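Local coordinates for stringent starvation protein B (Caulobacter vibrioides, PDB 2QAS), which probably acts as an adaptor that recognises ssrA-tagged proteins and hands them to the ClpX unfoldase for degradation, at residues W81-G86 with F90-K95; P69-I74 with A109-Y114. All blocks are in the same frame, centred on the assembly; numbering follows the deposited sequence.

How the interactions relate
A strand pairing and a side-chain bridge appear together in one small fold. After the helix 16-35 and strand 47-52, the chain reaches strand 71-76, which supplies one half of interaction 2. It then enters the hairpin of strands 81-85 and 89-96, where interaction 1 closes a short local turn. Strand 99-106 completes that sheet before strand 110-115 comes to lie on the second side of strand 47-52, so the wider loop of interaction 2 encloses interaction 1 without crossing it. One contact builds the edge of the three-stranded sheet, while the other spans strand 47-52 within the four-stranded sheet. Packing of Leu-94 on Ile-74 and of Phe-90 on Leu-110 joins the two sheets.

Interaction 1: W81-G86 with F90-K95; sequences WDLAPG and FSVTLK
Leu-83 and Val-92 show how a hairpin can absorb an irregularity. Leu-83 CD1 lies against Val-92 CG2, the two side chains running alongside one another. With CG anti to the backbone N (chi1 173°), the Leu-83 branch carrying CD1 is directed to Val-92 and to Phe-90, whose CD2 is 4.1 Å from Leu-83 CD1; Val-92 CG2 borders the Phe-90 ring at its edge, in plane. Two pairs of backbone hydrogen bonds flank this cluster, Trp-81 with Thr-93 and Ala-84 with Ser-91. Between them the register slips by one residue, a beta bulge in which Asp-82 adopts a left-handed conformation (phi 44°). The bond from Ala-84 N to Ser-91 O is nearly straight (2.9 Å, 177° at the hydrogen).

Against this apolar side, the end formed by Trp-81, Asp-82 and Lys-95 is more solvent-exposed. The extended Lys-95 chain slants past the CZ3-CH2 end of the indole, NZ lying 3.9 Å from Trp-81 CH2. Thr-93 OG1 is hydrogen-bonded to Arg-102. Backbone bonds of Phe-90, Val-92 and Leu-94 with Val-105, Leu-103 and Lys-101 make strand 89-96 the middle of a three-stranded antiparallel sheet, while Leu-83, Pro-85 and Phe-90 pack against helix 16-35.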
ATOM      1  N   TRP A  81      -5.959  20.351 -15.736  1.00 44.88           N
ATOM      2  CA  TRP A  81      -4.707  20.785 -16.303  1.00 42.82           C
ATOM      3  C   TRP A  81      -3.631  20.776 -15.257  1.00 44.08           C
ATOM      4  O   TRP A  81      -3.915  20.862 -14.057  1.00 43.48           O
ATOM      5  CB  TRP A  81      -4.875  22.209 -16.834  1.00 43.39           C
ATOM      6  CG  TRP A  81      -5.862  22.311 -17.942  1.00 42.83           C
ATOM      7  CD1 TRP A  81      -5.598  22.211 -19.276  1.00 42.67           C
ATOM      8  CD2 TRP A  81      -7.292  22.422 -17.818  1.00 42.24           C
ATOM      9  NE1 TRP A  81      -6.775  22.243 -19.994  1.00 47.15           N
ATOM     10  CE2 TRP A  81      -7.829  22.370 -19.127  1.00 42.51           C
ATOM     11  CE3 TRP A  81      -8.167  22.555 -16.731  1.00 41.19           C
ATOM     12  CZ2 TRP A  81      -9.203  22.446 -19.382  1.00 42.61           C
ATOM     13  CZ3 TRP A  81      -9.542  22.634 -16.982  1.00 43.85           C
ATOM     14  CH2 TRP A  81     -10.045  22.578 -18.299  1.00 44.42           C
ATOM     15  N   ASP A  82      -2.394  20.666 -15.731  1.00 44.38           N
ATOM     16  CA  ASP A  82      -1.221  20.695 -14.880  1.00 44.26           C
ATOM     17  C   ASP A  82      -1.318  19.857 -13.607  1.00 44.89           C
ATOM     18  O   ASP A  82      -1.069  20.346 -12.505  1.00 41.82           O
ATOM     19  CB  ASP A  82      -0.923  22.153 -14.549  1.00 48.46           C
ATOM     20  CG  ASP A  82      -0.830  23.021 -15.809  1.00 57.59           C
ATOM     21  OD1 ASP A  82       0.043  22.738 -16.678  1.00 59.36           O
ATOM     22  OD2 ASP A  82      -1.631  23.981 -15.943  1.00 60.72           O
ATOM     23  N   LEU A  83      -1.686  18.590 -13.761  1.00 44.89           N
ATOM     24  CA  LEU A  83      -1.768  17.690 -12.625  1.00 45.27           C
ATOM     25  C   LEU A  83      -0.329  17.467 -12.153  1.00 47.65           C
ATOM     26  O   LEU A  83       0.517  17.002 -12.926  1.00 49.10           O
ATOM     27  CB  LEU A  83      -2.388  16.364 -13.057  1.00 43.49           C
ATOM     28  CG  LEU A  83      -2.398  15.247 -12.019  1.00 41.98           C
ATOM     29  CD1 LEU A  83      -3.107  15.706 -10.768  1.00 43.55           C
ATOM     30  CD2 LEU A  83      -3.069  14.041 -12.609  1.00 43.52           C
ATOM     31  N   ALA A  84      -0.047  17.815 -10.901  1.00 48.00           N
ATOM     32  CA  ALA A  84       1.295  17.659 -10.342  1.00 48.70           C
ATOM     33  C   ALA A  84       1.228  16.827  -9.070  1.00 50.51           C
ATOM     34  O   ALA A  84       1.012  17.359  -7.982  1.00 48.89           O
ATOM     35  CB  ALA A  84       1.893  19.012 -10.030  1.00 47.15           C
ATOM     36  N   PRO A  85       1.399  15.502  -9.197  1.00 53.89           N
ATOM     37  CA  PRO A  85       1.348  14.611  -8.035  1.00 58.91           C
ATOM     38  C   PRO A  85       2.676  14.471  -7.296  1.00 63.69           C
ATOM     39  O   PRO A  85       3.557  13.718  -7.713  1.00 64.54           O
ATOM     40  CB  PRO A  85       0.863  13.293  -8.635  1.00 56.27           C
ATOM     41  CG  PRO A  85       1.484  13.298  -9.983  1.00 55.06           C
ATOM     42  CD  PRO A  85       1.320  14.731 -10.454  1.00 54.29           C
ATOM     43  N   GLY A  86       2.810  15.221  -6.203  1.00 67.80           N
ATOM     44  CA  GLY A  86       4.019  15.165  -5.400  1.00 72.42           C
ATOM     45  C   GLY A  86       4.051  13.850  -4.642  1.00 75.05           C
ATOM     46  O   GLY A  86       3.215  12.976  -4.884  1.00 75.94           O
ATOM     47  N   PHE A  90      -1.062  16.176  -4.022  1.00 59.47           N
ATOM     48  CA  PHE A  90      -1.129  16.513  -5.442  1.00 54.63           C
ATOM     49  C   PHE A  90      -1.882  17.824  -5.640  1.00 52.51           C
ATOM     50  O   PHE A  90      -2.732  18.197  -4.820  1.00 49.83           O
ATOM     51  CB  PHE A  90      -1.810  15.399  -6.255  1.00 53.37           C
ATOM     52  CG  PHE A  90      -3.292  15.241  -5.983  1.00 54.70           C
ATOM     53  CD1 PHE A  90      -3.745  14.469  -4.914  1.00 56.22           C
ATOM     54  CD2 PHE A  90      -4.236  15.848  -6.816  1.00 54.64           C
ATOM     55  CE1 PHE A  90      -5.116  14.301  -4.674  1.00 55.90           C
ATOM     56  CE2 PHE A  90      -5.606  15.688  -6.588  1.00 54.56           C
ATOM     57  CZ  PHE A  90      -6.049  14.914  -5.517  1.00 56.60           C
ATOM     58  N   SER A  91      -1.543  18.541  -6.705  1.00 48.97           N
ATOM     59  CA  SER A  91      -2.245  19.779  -7.011  1.00 50.29           C
ATOM     60  C   SER A  91      -2.706  19.686  -8.468  1.00 46.93           C
ATOM     61  O   SER A  91      -2.077  18.999  -9.274  1.00 44.78           O
ATOM     62  CB  SER A  91      -1.363  21.018  -6.740  1.00 50.16           C
ATOM     63  OG  SER A  91      -0.166  21.004  -7.481  1.00 58.42           O
ATOM     64  N   VAL A  92      -3.825  20.345  -8.777  1.00 45.58           N
ATOM     65  CA  VAL A  92      -4.442  20.304 -10.111  1.00 45.80           C
ATOM     66  C   VAL A  92      -5.249  21.564 -10.376  1.00 45.67           C
ATOM     67  O   VAL A  92      -5.737  22.203  -9.446  1.00 45.56           O
ATOM     68  CB  VAL A  92      -5.506  19.163 -10.236  1.00 44.13           C
ATOM     69  CG1 VAL A  92      -5.740  18.819 -11.685  1.00 42.73           C
ATOM     70  CG2 VAL A  92      -5.082  17.952  -9.465  1.00 52.29           C
ATOM     71  N   THR A  93      -5.427  21.889 -11.649  1.00 45.18           N
ATOM     72  CA  THR A  93      -6.243  23.030 -12.022  1.00 44.49           C
ATOM     73  C   THR A  93      -7.525  22.459 -12.612  1.00 46.08           C
ATOM     74  O   THR A  93      -7.479  21.619 -13.515  1.00 48.12           O
ATOM     75  CB  THR A  93      -5.573  23.887 -13.088  1.00 43.31           C
ATOM     76  OG1 THR A  93      -4.376  24.455 -12.554  1.00 44.31           O
ATOM     77  CG2 THR A  93      -6.515  25.007 -13.534  1.00 42.99           C
ATOM     78  N   LEU A  94      -8.662  22.906 -12.094  1.00 43.59           N
ATOM     79  CA  LEU A  94      -9.961  22.462 -12.571  1.00 41.24           C
ATOM     80  C   LEU A  94     -10.825  23.713 -12.826  1.00 43.07           C
ATOM     81  O   LEU A  94     -10.434  24.831 -12.477  1.00 41.98           O
ATOM     82  CB  LEU A  94     -10.620  21.589 -11.507  1.00 39.96           C
ATOM     83  CG  LEU A  94      -9.895  20.340 -11.001  1.00 41.81           C
ATOM     84  CD1 LEU A  94     -10.700  19.715  -9.873  1.00 36.90           C
ATOM     85  CD2 LEU A  94      -9.697  19.338 -12.146  1.00 40.55           C
ATOM     86  N   LYS A  95     -12.003  23.527 -13.412  1.00 42.86           N
ATOM     87  CA  LYS A  95     -12.897  24.647 -13.695  1.00 43.48           C
ATOM     88  C   LYS A  95     -14.189  24.562 -12.917  1.00 44.78           C
ATOM     89  O   LYS A  95     -14.798  23.501 -12.824  1.00 46.03           O
ATOM     90  CB  LYS A  95     -13.241  24.696 -15.178  1.00 44.83           C
ATOM     91  CG  LYS A  95     -12.218  25.385 -16.005  1.00 46.69           C
ATOM     92  CD  LYS A  95     -12.638  25.427 -17.455  1.00 46.81           C
ATOM     93  CE  LYS A  95     -11.583  26.158 -18.262  1.00 46.92           C
ATOM     94  NZ  LYS A  95     -11.719  25.795 -19.681  1.00 55.98           N
TER

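Interaction 2: P69-I74 with A109-Y114; sequences PDEMTI and ALTRFY
Glu-71 and Thr-111 meet because both side chains turn inward over the strand that separates them. In Glu-71, CG sits beside the backbone N (chi1 -61°) and the chain then folds at the next bond (chi2 -79°), carrying the carboxylate back toward its partner. Thr-111 answers from the opposite direction, its hydroxyl held between the backbone N and the carbonyl carbon (chi1 71°). The hydroxyl donates a hydrogen bond to the carboxylate, Thr-111 OG1 to Glu-71 OE1, 3.0 Å, and OE1 receives it through its syn lone pair, on the side of the other oxygen. That second oxygen faces the methyl instead, with Glu-71 OE2 3.8 Å from Thr-111 CG2.

The two strands are not neighbours: the CA atoms of Glu-71 and Thr-111 are 8.6 Å apart, and one hydrogen bond spans the strand between them. Thr-111 and Arg-112 both face Thr-50, a classic beta bulge. Next along, the guanidinium of Arg-112 lies with Tyr-114 CB over its centre, and Arg-112 NH2 sits 3.7 Å above one face of the Tyr-114 ring, displaced toward the rim.

Strand 47-52 runs between the two segments, hydrogen-bonded through its backbone to both, and Glu-71 rests on Thr-50 and Lys-52. Beneath this surface Leu-110 and Phe-113 pack against helix 16-35, and Phe-113 also reaches strand 120-123. At the sheet's outer strand, Thr-73 forms backbone hydrogen bonds with the bound peptide.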
ATOM      1  N   PRO A  69     -18.112  22.402   2.827  1.00 90.38           N
ATOM      2  CA  PRO A  69     -17.781  22.295   4.252  1.00 90.12           C
ATOM      3  C   PRO A  69     -16.865  21.131   4.634  1.00 89.80           C
ATOM      4  O   PRO A  69     -15.777  21.354   5.175  1.00 89.74           O
ATOM      5  CB  PRO A  69     -19.156  22.205   4.919  1.00 90.89           C
ATOM      6  CG  PRO A  69     -20.004  21.548   3.861  1.00 91.14           C
ATOM      7  CD  PRO A  69     -19.572  22.309   2.633  1.00 91.26           C
ATOM      8  N   ASP A  70     -17.293  19.896   4.375  1.00 88.05           N
ATOM      9  CA  ASP A  70     -16.446  18.756   4.716  1.00 87.44           C
ATOM     10  C   ASP A  70     -15.921  17.953   3.521  1.00 85.42           C
ATOM     11  O   ASP A  70     -14.719  17.923   3.281  1.00 85.46           O
ATOM     12  CB  ASP A  70     -17.158  17.811   5.704  1.00 89.13           C
ATOM     13  CG  ASP A  70     -18.300  17.027   5.069  1.00 89.93           C
ATOM     14  OD1 ASP A  70     -18.538  15.876   5.509  1.00 88.36           O
ATOM     15  OD2 ASP A  70     -18.962  17.558   4.147  1.00 89.42           O
ATOM     16  N   GLU A  71     -16.817  17.318   2.772  1.00 82.67           N
ATOM     17  CA  GLU A  71     -16.428  16.497   1.628  1.00 80.72           C
ATOM     18  C   GLU A  71     -16.493  17.226   0.293  1.00 76.34           C
ATOM     19  O   GLU A  71     -17.273  18.158   0.117  1.00 76.47           O
ATOM     20  CB  GLU A  71     -17.330  15.261   1.544  1.00 83.97           C
ATOM     21  CG  GLU A  71     -17.271  14.351   2.757  1.00 89.48           C
ATOM     22  CD  GLU A  71     -16.043  13.464   2.755  1.00 92.99           C
ATOM     23  OE1 GLU A  71     -15.928  12.627   1.833  1.00 95.68           O
ATOM     24  OE2 GLU A  71     -15.196  13.600   3.669  1.00 95.64           O
ATOM     25  N   MET A  72     -15.663  16.793  -0.649  1.00 70.58           N
ATOM     26  CA  MET A  72     -15.663  17.373  -1.984  1.00 65.94           C
ATOM     27  C   MET A  72     -15.123  16.352  -2.956  1.00 62.19           C
ATOM     28  O   MET A  72     -14.056  15.787  -2.739  1.00 61.57           O
ATOM     29  CB  MET A  72     -14.809  18.645  -2.068  1.00 64.91           C
ATOM     30  CG  MET A  72     -14.894  19.317  -3.439  1.00 66.54           C
ATOM     31  SD  MET A  72     -13.994  20.893  -3.641  1.00 69.27           S
ATOM     32  CE  MET A  72     -13.486  20.754  -5.313  1.00 68.65           C
ATOM     33  N   THR A  73     -15.874  16.105  -4.020  1.00 58.36           N
ATOM     34  CA  THR A  73     -15.442  15.167  -5.037  1.00 55.90           C
ATOM     35  C   THR A  73     -15.032  15.937  -6.280  1.00 54.06           C
ATOM     36  O   THR A  73     -15.623  16.968  -6.611  1.00 53.60           O
ATOM     37  CB  THR A  73     -16.569  14.182  -5.421  1.00 55.53           C
ATOM     38  OG1 THR A  73     -16.911  13.386  -4.280  1.00 59.30           O
ATOM     39  CG2 THR A  73     -16.123  13.258  -6.552  1.00 52.63           C
ATOM     40  N   ILE A  74     -13.991  15.457  -6.946  1.00 51.49           N
ATOM     41  CA  ILE A  74     -13.543  16.073  -8.179  1.00 49.37           C
ATOM     42  C   ILE A  74     -13.379  14.942  -9.159  1.00 46.89           C
ATOM     43  O   ILE A  74     -13.092  13.816  -8.768  1.00 46.58           O
ATOM     44  CB  ILE A  74     -12.193  16.847  -8.025  1.00 49.61           C
ATOM     45  CG1 ILE A  74     -11.059  15.899  -7.649  1.00 50.04           C
ATOM     46  CG2 ILE A  74     -12.342  17.952  -6.993  1.00 47.66           C
ATOM     47  CD1 ILE A  74      -9.761  16.626  -7.378  1.00 52.01           C
ATOM     48  N   ALA A 109      -5.830  13.365   3.069  1.00 58.67           N
ATOM     49  CA  ALA A 109      -7.179  13.914   3.090  1.00 56.14           C
ATOM     50  C   ALA A 109      -8.182  13.043   2.334  1.00 55.30           C
ATOM     51  O   ALA A 109      -9.383  13.163   2.539  1.00 53.68           O
ATOM     52  CB  ALA A 109      -7.168  15.315   2.525  1.00 55.38           C
ATOM     53  N   LEU A 110      -7.686  12.157   1.477  1.00 56.25           N
ATOM     54  CA  LEU A 110      -8.553  11.287   0.690  1.00 57.88           C
ATOM     55  C   LEU A 110      -9.480  10.405   1.501  1.00 58.47           C
ATOM     56  O   LEU A 110      -9.108   9.904   2.561  1.00 57.73           O
ATOM     57  CB  LEU A 110      -7.715  10.396  -0.219  1.00 59.66           C
ATOM     58  CG  LEU A 110      -7.445  10.934  -1.618  1.00 62.84           C
ATOM     59  CD1 LEU A 110      -6.938  12.363  -1.556  1.00 64.97           C
ATOM     60  CD2 LEU A 110      -6.435  10.025  -2.280  1.00 65.02           C
ATOM     61  N   THR A 111     -10.693  10.210   0.990  1.00 57.97           N
ATOM     62  CA  THR A 111     -11.658   9.357   1.660  1.00 58.08           C
ATOM     63  C   THR A 111     -12.280   8.382   0.666  1.00 59.10           C
ATOM     64  O   THR A 111     -12.879   7.384   1.055  1.00 58.68           O
ATOM     65  CB  THR A 111     -12.780  10.172   2.345  1.00 58.27           C
ATOM     66  OG1 THR A 111     -13.638  10.742   1.358  1.00 61.86           O
ATOM     67  CG2 THR A 111     -12.190  11.289   3.188  1.00 60.13           C
ATOM     68  N   ARG A 112     -12.134   8.652  -0.624  1.00 60.28           N
ATOM     69  CA  ARG A 112     -12.702   7.741  -1.603  1.00 61.20           C
ATOM     70  C   ARG A 112     -12.024   7.854  -2.960  1.00 60.61           C
ATOM     71  O   ARG A 112     -11.581   8.932  -3.353  1.00 62.93           O
ATOM     72  CB  ARG A 112     -14.203   7.995  -1.749  1.00 64.01           C
ATOM     73  CG  ARG A 112     -14.943   6.839  -2.394  1.00 68.65           C
ATOM     74  CD  ARG A 112     -16.083   7.312  -3.273  1.00 73.33           C
ATOM     75  NE  ARG A 112     -16.750   6.192  -3.934  1.00 79.32           N
ATOM     76  CZ  ARG A 112     -17.535   6.310  -5.003  1.00 81.95           C
ATOM     77  NH1 ARG A 112     -17.752   7.509  -5.541  1.00 81.61           N
ATOM     78  NH2 ARG A 112     -18.100   5.230  -5.540  1.00 82.03           N
ATOM     79  N   PHE A 113     -11.938   6.729  -3.661  1.00 59.29           N
ATOM     80  CA  PHE A 113     -11.320   6.662  -4.978  1.00 58.86           C
ATOM     81  C   PHE A 113     -12.186   5.771  -5.850  1.00 57.19           C
ATOM     82  O   PHE A 113     -12.582   4.693  -5.417  1.00 56.57           O
ATOM     83  CB  PHE A 113      -9.925   6.052  -4.891  1.00 60.50           C
ATOM     84  CG  PHE A 113      -9.196   6.041  -6.201  1.00 63.15           C
ATOM     85  CD1 PHE A 113      -8.650   7.218  -6.716  1.00 62.45           C
ATOM     86  CD2 PHE A 113      -9.082   4.863  -6.940  1.00 64.00           C
ATOM     87  CE1 PHE A 113      -8.002   7.225  -7.953  1.00 63.76           C
ATOM     88  CE2 PHE A 113      -8.437   4.853  -8.180  1.00 63.75           C
ATOM     89  CZ  PHE A 113      -7.895   6.040  -8.689  1.00 65.31           C
ATOM     90  N   TYR A 114     -12.470   6.206  -7.073  1.00 56.03           N
ATOM     91  CA  TYR A 114     -13.318   5.424  -7.963  1.00 55.41           C
ATOM     92  C   TYR A 114     -13.037   5.667  -9.445  1.00 54.58           C
ATOM     93  O   TYR A 114     -12.949   6.808  -9.888  1.00 54.85           O
ATOM     94  CB  TYR A 114     -14.799   5.734  -7.661  1.00 56.82           C
ATOM     95  CG  TYR A 114     -15.784   4.858  -8.414  1.00 57.89           C
ATOM     96  CD1 TYR A 114     -15.757   3.473  -8.271  1.00 58.72           C
ATOM     97  CD2 TYR A 114     -16.717   5.409  -9.300  1.00 60.43           C
ATOM     98  CE1 TYR A 114     -16.628   2.646  -8.987  1.00 62.09           C
ATOM     99  CE2 TYR A 114     -17.603   4.586 -10.035  1.00 60.83           C
ATOM    100  CZ  TYR A 114     -17.548   3.205  -9.869  1.00 62.75           C
ATOM    101  OH  TYR A 114     -18.396   2.371 -10.571  1.00 64.40           O
TER